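Local coordinates for cell envelope-related transcriptional attenuator domain-containing protein (Eubacterium siraeum, PDB 4OBM) that is of unknown function but belongs to the LytR-CpsA-Psr family, whose better-known members probably attach cell-wall glycopolymers to peptidoglycan, at residues Thr45-Lys49 against Asn50-Val54; Ile173-Phe176 against Ile177-Phe181; Ser186-Leu189 against Asp190-Asn194. All blocks are in the same frame, centred on the assembly; numbering follows the deposited sequence.

Interaction 1 of 3, residues Thr45-Lys49 against Asn50-Val54; sequences TYIAK and NNTFV
Tyr-46 and Phe-53 stack on one face of a beta hairpin whose strands, 40-47 and 52-58, are joined by a tight turn closed with a G1 beta bulge. The two residues form an antiparallel non-hydrogen-bonded pair, a position that brings neighbouring side chains close, and their rings make an offset stack with centroids 4.8 Å apart and planes inclined by 29°. Tyr-46 offers its near rim: CD1 lies over one face of the Phe-53 ring, 3.5 Å from Phe-53 CE1. With CG anti to the backbone N (chi1 172°), the tyrosine ring extends toward the turn and its hydroxyl reaches Thr-219 of helix 213-220, which also covers Phe-53. Phenylalanine suits this buried spot because it presents a flat, wholly apolar surface to both ring and helix; an alanine here would probably open a gap beneath Tyr-46 and leave its ring freer to shift. The opposite face carries Thr-45, Ile-47, Thr-52 and Val-54; the side chains of Ile-47 and Val-54 cross at a slant, CG1 of Ile-47 lying 4.2 Å from CG2 of Val-54. At the bulge, Asn-51 and Thr-52 together face Ile-47, and Asn-51 adopts the left-handed backbone conformation that asparagine tolerates well. Farther from the turn, Thr-45 and Val-54 exchange two backbone hydrogen bonds. Thr-45 OG1, hydrogen-bonded to Ser-25 OG, also lies 2.7 Å from a water that donates to Val-54 O.

Interaction 2 of 3, residues Ile173-Phe176 against Ile177-Phe181; sequences ISSF and IDQNF
Phe-176 O accepts two hydrogen bonds from Asn-180: a weak one from the backbone N at 3.3 Å and a straighter one from side-chain ND2 at 3.2 Å. The amide donor lies in the carbonyl plane, on a lone pair, and the oxygen lies close to the plane of the amide. Because Asn-180 CG stands beside its own backbone N (chi1 -64°), the amide folds back along the helix; ND2 also serves Asn-114 O, so both of its donors can be used. Asparagine is apt here, near the C-terminal end of helix 164-181, where the backbone bond to Phe-176 O is long and bent and the side-chain amide adds a second donor to the same oxygen; one residue earlier, Gln-179 N bonds Ser-175 O at 2.9 Å. On the apolar side, Phe-176 and Phe-181 form an offset edge-to-face pair. Phe-181 directs its edge at the face of Phe-176, with the planes at 76° and Phe-181 CE1 3.7 Å from Phe-176 CE2. Phe-176 also meets Phe-109 of helix 102-112 edge-to-face, and its buried setting suits a large apolar ring. Ile-173 and Ile-177, one turn apart, meet through their methyls, CG2 of Ile-173 lying 3.9 Å from CD1 of Ile-177.

Interaction 3 of 3, residues Ser186-Leu189 against Asp190-Asn194; sequences SKTL and DEYIN
Ser-186 O receives the amide of Asp-190, and Leu-189 O that of Ile-193, in the first turns of helix 186-199, while between them Thr-188 O takes a bond from Glu-191 N at 2.9 Å and only a weak one from Tyr-192 N. The Glu-191 donor stands well above the carbonyl plane of Thr-188, a tighter i to i+3 pairing within an otherwise alpha-helical run. Thr-188 O also sits over the centre of one face of the Tyr-192 ring, 3.7 Å above its plane. The ring comes back over this carbonyl because CG of Tyr-192 is turned beside its own backbone N (chi1 -55°). The threonine and tyrosine side chains then run alongside each other, and CG2 of Thr-188 touches the phenol end, 3.2 Å from Tyr-192 OH. That branch suits its place: the methyl lies against the phenol end of the ring, with OG1 turned away from it. Farther down the ring, the Leu-189 side chain slants across that of Tyr-192, its CD2 3.8 Å from CD2 of Tyr-192. On the polar side, a water bridges the first turn, lying 2.7 Å from Ser-186 OG and donating to Asp-190 OD2 over the same distance. The other carboxylate oxygen, OD1, is bonded to Tyr-209 OH. These partners matter because the carboxylate crowds Ser-186 O, with OD2 of Asp-190 3.1 Å from that acceptor, a neighbour that would probably disfavour its charge. Leu-189, buried, faces Ile-216 and Val-217 of helix 213-220 and Tyr-209 of helix 206-210, whereas Tyr-192 rests on Met-111 and Val-112 of helix 102-112, so that this N-terminal part of helix 186-199 bridges several neighbouring helices.

How the interactions relate
Interactions 2 and 3 lie on consecutive helices, 164-181 and 186-199, and meet directly although their centres are 16 Å apart. Phe-181 is the joint: its CD2 packs 3.8 Å from Leu-189 CD2, and its CE2 lies 3.8 Å from Tyr-192 CD2. A bound pentaethylene glycol, probably from the crystallisation liquor, comes within about 4 Å of the side chains of both Phe-181 and Tyr-192, and may mark a pocket there. Interaction 1 does not touch either helix segment; its nearest atoms are about 5 Å from interaction 2 and about 8 Å from interaction 3. Helix 213-220 links it to interaction 3, covering Tyr-46 and Phe-53 as well as Leu-189.

Interaction 1 of 3, residues Thr45-Lys49 against Asn50-Val54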
loop_
_atom_site.group_PDB
_atom_site.type_symbol
_atom_site.label_atom_id
_atom_site.label_comp_id
_atom_site.label_asym_id
_atom_site.label_seq_id
_atom_site.Cartn_x
_atom_site.Cartn_y
_atom_site.Cartn_z
ATOM N N THR A 45 1.714 3.003 5.518
ATOM C CA THR A 45 2.233 3.778 6.643
ATOM C C THR A 45 2.828 2.847 7.681
ATOM O O THR A 45 2.113 2.031 8.279
ATOM C CB THR A 45 1.131 4.655 7.270
ATOM O OG1 THR A 45 0.587 5.514 6.274
ATOM C CG2 THR A 45 1.638 5.500 8.457
ATOM N N TYR A 46 4.140 2.994 7.912
ATOM C CA TYR A 46 4.853 2.243 8.936
ATOM C C TYR A 46 4.775 2.997 10.259
ATOM O O TYR A 46 5.209 4.154 10.344
ATOM C CB TYR A 46 6.317 2.019 8.519
ATOM C CG TYR A 46 7.200 1.424 9.600
ATOM C CD1 TYR A 46 6.906 0.187 10.170
ATOM C CD2 TYR A 46 8.332 2.099 10.054
ATOM C CE1 TYR A 46 7.716 -0.364 11.159
ATOM C CE2 TYR A 46 9.155 1.552 11.037
ATOM C CZ TYR A 46 8.852 0.311 11.572
ATOM O OH TYR A 46 9.652 -0.221 12.552
ATOM N N ILE A 47 4.178 2.361 11.274
ATOM C CA ILE A 47 4.102 2.927 12.630
ATOM C C ILE A 47 5.077 2.106 13.480
ATOM O O ILE A 47 4.744 0.994 13.886
ATOM C CB ILE A 47 2.671 2.984 13.231
ATOM C CG1 ILE A 47 1.587 3.369 12.187
ATOM C CG2 ILE A 47 2.637 3.843 14.523
ATOM C CD1 ILE A 47 1.323 4.852 11.927
ATOM N N ALA A 48 6.295 2.635 13.687
ATOM C CA ALA A 48 7.376 1.974 14.414
ATOM C C ALA A 48 6.992 1.591 15.843
ATOM O O ALA A 48 7.369 0.504 16.275
ATOM C CB ALA A 48 8.617 2.846 14.432
ATOM N N LYS A 49 6.251 2.459 16.565
ATOM C CA LYS A 49 5.815 2.201 17.952
ATOM C C LYS A 49 4.946 0.925 18.029
ATOM O O LYS A 49 5.099 0.141 18.967
ATOM C CB LYS A 49 5.035 3.407 18.508
ATOM C CG LYS A 49 4.893 3.415 20.026
ATOM C CD LYS A 49 3.841 4.418 20.508
ATOM C CE LYS A 49 2.494 3.779 20.767
ATOM N NZ LYS A 49 1.492 4.775 21.230
ATOM N N ASN A 50 4.071 0.716 17.020
ATOM C CA ASN A 50 3.146 -0.415 16.941
ATOM C C ASN A 50 3.698 -1.603 16.125
ATOM O O ASN A 50 3.030 -2.638 16.049
ATOM C CB ASN A 50 1.819 0.051 16.333
ATOM C CG ASN A 50 0.930 0.783 17.302
ATOM O OD1 ASN A 50 1.211 1.908 17.714
ATOM N ND2 ASN A 50 -0.182 0.163 17.667
ATOM N N ASN A 51 4.913 -1.469 15.541
ATOM C CA ASN A 51 5.551 -2.497 14.701
ATOM C C ASN A 51 4.548 -2.997 13.649
ATOM O O ASN A 51 4.370 -4.205 13.460
ATOM C CB ASN A 51 6.123 -3.665 15.544
ATOM C CG ASN A 51 7.308 -3.309 16.402
ATOM O OD1 ASN A 51 7.232 -3.303 17.632
ATOM N ND2 ASN A 51 8.440 -3.027 15.778
ATOM N N THR A 52 3.848 -2.051 13.011
ATOM C CA THR A 52 2.837 -2.378 12.012
ATOM C C THR A 52 2.972 -1.482 10.778
ATOM O O THR A 52 3.546 -0.390 10.829
ATOM C CB THR A 52 1.400 -2.337 12.618
ATOM O OG1 THR A 52 0.526 -3.116 11.794
ATOM C CG2 THR A 52 0.839 -0.920 12.782
ATOM N N PHE A 53 2.434 -1.990 9.671
ATOM C CA PHE A 53 2.326 -1.329 8.383
ATOM C C PHE A 53 0.828 -1.180 8.109
ATOM O O PHE A 53 0.125 -2.184 8.114
ATOM C CB PHE A 53 3.056 -2.148 7.300
ATOM C CG PHE A 53 4.554 -2.202 7.478
ATOM C CD1 PHE A 53 5.377 -1.227 6.908
ATOM C CD2 PHE A 53 5.152 -3.236 8.196
ATOM C CE1 PHE A 53 6.771 -1.292 7.050
ATOM C CE2 PHE A 53 6.547 -3.287 8.354
ATOM C CZ PHE A 53 7.348 -2.320 7.770
ATOM N N VAL A 54 0.325 0.061 7.979
ATOM C CA VAL A 54 -1.106 0.338 7.758
ATOM C C VAL A 54 -1.328 0.633 6.277
ATOM O O VAL A 54 -0.714 1.554 5.726
ATOM C CB VAL A 54 -1.638 1.487 8.659
ATOM C CG1 VAL A 54 -3.144 1.699 8.469
ATOM C CG2 VAL A 54 -1.317 1.226 10.129
HETATM O O HOH W 1 -1.359 4.123 5.017
#

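Interaction 2 of 3, residues Ile173-Phe176 against Ile177-Phe181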
loop_
_atom_site.group_PDB
_atom_site.type_symbol
_atom_site.label_atom_id
_atom_site.label_comp_id
_atom_site.label_asym_id
_atom_site.label_seq_id
_atom_site.Cartn_x
_atom_site.Cartn_y
_atom_site.Cartn_z
ATOM N N ILE A 173 -2.575 -7.818 -0.234
ATOM C CA ILE A 173 -1.271 -7.175 -0.020
ATOM C C ILE A 173 -0.819 -7.374 1.441
ATOM O O ILE A 173 0.378 -7.601 1.666
ATOM C CB ILE A 173 -1.255 -5.674 -0.496
ATOM C CG1 ILE A 173 -1.435 -5.570 -2.036
ATOM C CG2 ILE A 173 -0.003 -4.890 -0.032
ATOM C CD1 ILE A 173 -0.489 -6.457 -2.940
ATOM N N SER A 174 -1.766 -7.352 2.414
ATOM C CA SER A 174 -1.472 -7.610 3.833
ATOM C C SER A 174 -0.897 -9.012 4.006
ATOM O O SER A 174 0.104 -9.206 4.701
ATOM C CB SER A 174 -2.731 -7.464 4.680
ATOM O OG SER A 174 -2.997 -6.106 4.972
ATOM N N SER A 175 -1.534 -9.986 3.336
ATOM C CA SER A 175 -1.143 -11.392 3.344
ATOM C C SER A 175 0.243 -11.570 2.717
ATOM O O SER A 175 1.060 -12.296 3.269
ATOM C CB SER A 175 -2.183 -12.229 2.609
ATOM O OG SER A 175 -3.424 -12.239 3.291
ATOM N N PHE A 176 0.514 -10.878 1.603
ATOM C CA PHE A 176 1.807 -10.879 0.890
ATOM C C PHE A 176 2.957 -10.363 1.783
ATOM O O PHE A 176 4.041 -10.946 1.773
ATOM C CB PHE A 176 1.705 -10.030 -0.407
ATOM C CG PHE A 176 3.015 -9.803 -1.127
ATOM C CD1 PHE A 176 3.666 -10.852 -1.774
ATOM C CD2 PHE A 176 3.603 -8.542 -1.153
ATOM C CE1 PHE A 176 4.894 -10.645 -2.417
ATOM C CE2 PHE A 176 4.833 -8.343 -1.786
ATOM C CZ PHE A 176 5.464 -9.392 -2.423
ATOM N N ILE A 177 2.705 -9.286 2.562
ATOM C CA ILE A 177 3.688 -8.682 3.464
ATOM C C ILE A 177 3.948 -9.608 4.668
ATOM O O ILE A 177 5.098 -9.800 5.045
ATOM C CB ILE A 177 3.282 -7.244 3.909
ATOM C CG1 ILE A 177 3.339 -6.256 2.706
ATOM C CG2 ILE A 177 4.172 -6.740 5.075
ATOM C CD1 ILE A 177 2.528 -4.941 2.874
ATOM N N ASP A 178 2.885 -10.158 5.272
ATOM C CA ASP A 178 2.982 -11.055 6.429
ATOM C C ASP A 178 3.653 -12.385 6.110
ATOM O O ASP A 178 4.457 -12.861 6.913
ATOM C CB ASP A 178 1.590 -11.335 7.001
ATOM C CG ASP A 178 0.958 -10.156 7.701
ATOM O OD1 ASP A 178 1.678 -9.159 7.961
ATOM O OD2 ASP A 178 -0.236 -10.253 8.047
ATOM N N GLN A 179 3.316 -12.999 4.973
ATOM C CA GLN A 179 3.857 -14.318 4.639
ATOM C C GLN A 179 5.280 -14.301 4.094
ATOM O O GLN A 179 5.956 -15.335 4.172
ATOM C CB GLN A 179 2.956 -15.024 3.627
ATOM C CG GLN A 179 1.620 -15.448 4.219
ATOM C CD GLN A 179 0.616 -15.737 3.147
ATOM O OE1 GLN A 179 0.960 -16.217 2.063
ATOM N NE2 GLN A 179 -0.651 -15.488 3.441
ATOM N N ASN A 180 5.731 -13.171 3.521
ATOM C CA ASN A 180 7.047 -13.113 2.886
ATOM C C ASN A 180 8.008 -12.080 3.453
ATOM O O ASN A 180 9.156 -12.076 3.015
ATOM C CB ASN A 180 6.887 -12.829 1.405
ATOM C CG ASN A 180 6.171 -13.894 0.651
ATOM O OD1 ASN A 180 6.697 -14.992 0.439
ATOM N ND2 ASN A 180 4.959 -13.579 0.225
ATOM N N PHE A 181 7.571 -11.181 4.352
ATOM C CA PHE A 181 8.502 -10.170 4.880
ATOM C C PHE A 181 8.826 -10.403 6.331
ATOM O O PHE A 181 9.892 -9.977 6.768
ATOM C CB PHE A 181 7.990 -8.732 4.688
ATOM C CG PHE A 181 8.105 -8.211 3.280
ATOM C CD1 PHE A 181 7.201 -8.604 2.300
ATOM C CD2 PHE A 181 9.094 -7.297 2.940
ATOM C CE1 PHE A 181 7.302 -8.112 0.999
ATOM C CE2 PHE A 181 9.186 -6.793 1.643
ATOM C CZ PHE A 181 8.289 -7.204 0.679
#

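Interaction 3 of 3, residues Ser186-Leu189 against Asp190-Asn194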
loop_
_atom_site.group_PDB
_atom_site.type_symbol
_atom_site.label_atom_id
_atom_site.label_comp_id
_atom_site.label_asym_id
_atom_site.label_seq_id
_atom_site.Cartn_x
_atom_site.Cartn_y
_atom_site.Cartn_z
ATOM N N SER A 186 18.131 -7.896 6.226
ATOM C CA SER A 186 18.450 -6.656 5.524
ATOM C C SER A 186 19.096 -6.991 4.159
ATOM O O SER A 186 18.858 -6.269 3.201
ATOM C CB SER A 186 19.348 -5.754 6.364
ATOM O OG SER A 186 20.608 -6.355 6.603
ATOM N N LYS A 187 19.832 -8.123 4.070
ATOM C CA LYS A 187 20.469 -8.627 2.841
ATOM C C LYS A 187 19.401 -8.938 1.777
ATOM O O LYS A 187 19.569 -8.551 0.614
ATOM C CB LYS A 187 21.319 -9.879 3.151
ATOM C CG LYS A 187 22.208 -10.336 2.000
ATOM C CD LYS A 187 23.165 -11.439 2.423
ATOM C CE LYS A 187 24.256 -11.632 1.396
ATOM N NZ LYS A 187 25.601 -11.250 1.918
ATOM N N THR A 188 18.310 -9.630 2.182
ATOM C CA THR A 188 17.167 -9.969 1.328
ATOM C C THR A 188 16.431 -8.681 0.932
ATOM O O THR A 188 16.211 -8.442 -0.257
ATOM C CB THR A 188 16.246 -10.958 2.054
ATOM O OG1 THR A 188 16.938 -12.194 2.259
ATOM C CG2 THR A 188 14.974 -11.234 1.297
ATOM N N LEU A 189 16.090 -7.836 1.927
ATOM C CA LEU A 189 15.435 -6.549 1.703
ATOM C C LEU A 189 16.263 -5.645 0.781
ATOM O O LEU A 189 15.671 -4.812 0.077
ATOM C CB LEU A 189 15.175 -5.826 3.036
ATOM C CG LEU A 189 13.983 -6.288 3.865
ATOM C CD1 LEU A 189 13.916 -5.508 5.162
ATOM C CD2 LEU A 189 12.661 -6.141 3.095
ATOM N N ASP A 190 17.622 -5.808 0.785
ATOM C CA ASP A 190 18.545 -5.058 -0.083
ATOM C C ASP A 190 18.314 -5.417 -1.545
ATOM O O ASP A 190 18.522 -4.564 -2.407
ATOM C CB ASP A 190 20.023 -5.308 0.272
ATOM C CG ASP A 190 20.546 -4.609 1.507
ATOM O OD1 ASP A 190 19.959 -3.574 1.907
ATOM O OD2 ASP A 190 21.523 -5.107 2.090
ATOM N N GLU A 191 17.902 -6.686 -1.824
ATOM C CA GLU A 191 17.578 -7.125 -3.187
ATOM C C GLU A 191 16.248 -6.499 -3.621
ATOM O O GLU A 191 16.084 -6.160 -4.783
ATOM C CB GLU A 191 17.473 -8.660 -3.302
ATOM C CG GLU A 191 18.694 -9.462 -2.867
ATOM C CD GLU A 191 18.432 -10.893 -2.411
ATOM O OE1 GLU A 191 17.271 -11.362 -2.507
ATOM O OE2 GLU A 191 19.392 -11.539 -1.932
ATOM N N TYR A 192 15.294 -6.367 -2.694
ATOM C CA TYR A 192 13.980 -5.821 -3.041
ATOM C C TYR A 192 14.106 -4.333 -3.378
ATOM O O TYR A 192 13.686 -3.923 -4.454
ATOM C CB TYR A 192 12.933 -6.078 -1.932
ATOM C CG TYR A 192 12.761 -7.532 -1.514
ATOM C CD1 TYR A 192 13.079 -8.576 -2.382
ATOM C CD2 TYR A 192 12.249 -7.860 -0.269
ATOM C CE1 TYR A 192 12.974 -9.905 -1.985
ATOM C CE2 TYR A 192 12.105 -9.189 0.127
ATOM C CZ TYR A 192 12.442 -10.209 -0.747
ATOM O OH TYR A 192 12.258 -11.524 -0.371
ATOM N N ILE A 193 14.771 -3.562 -2.510
ATOM C CA ILE A 193 14.987 -2.139 -2.709
ATOM C C ILE A 193 15.883 -1.851 -3.922
ATOM O O ILE A 193 15.670 -0.831 -4.586
ATOM C CB ILE A 193 15.502 -1.427 -1.431
ATOM C CG1 ILE A 193 15.118 0.068 -1.459
ATOM C CG2 ILE A 193 16.991 -1.634 -1.187
ATOM C CD1 ILE A 193 13.586 0.331 -1.384
ATOM N N ASN A 194 16.869 -2.729 -4.214
ATOM C CA ASN A 194 17.708 -2.545 -5.394
ATOM C C ASN A 194 16.809 -2.588 -6.649
ATOM O O ASN A 194 16.995 -1.764 -7.550
ATOM C CB ASN A 194 18.835 -3.578 -5.455
ATOM C CG ASN A 194 19.734 -3.461 -6.665
ATOM O OD1 ASN A 194 19.646 -4.264 -7.595
ATOM N ND2 ASN A 194 20.619 -2.460 -6.684
HETATM O O HOH W 2 22.210 -5.495 4.643
#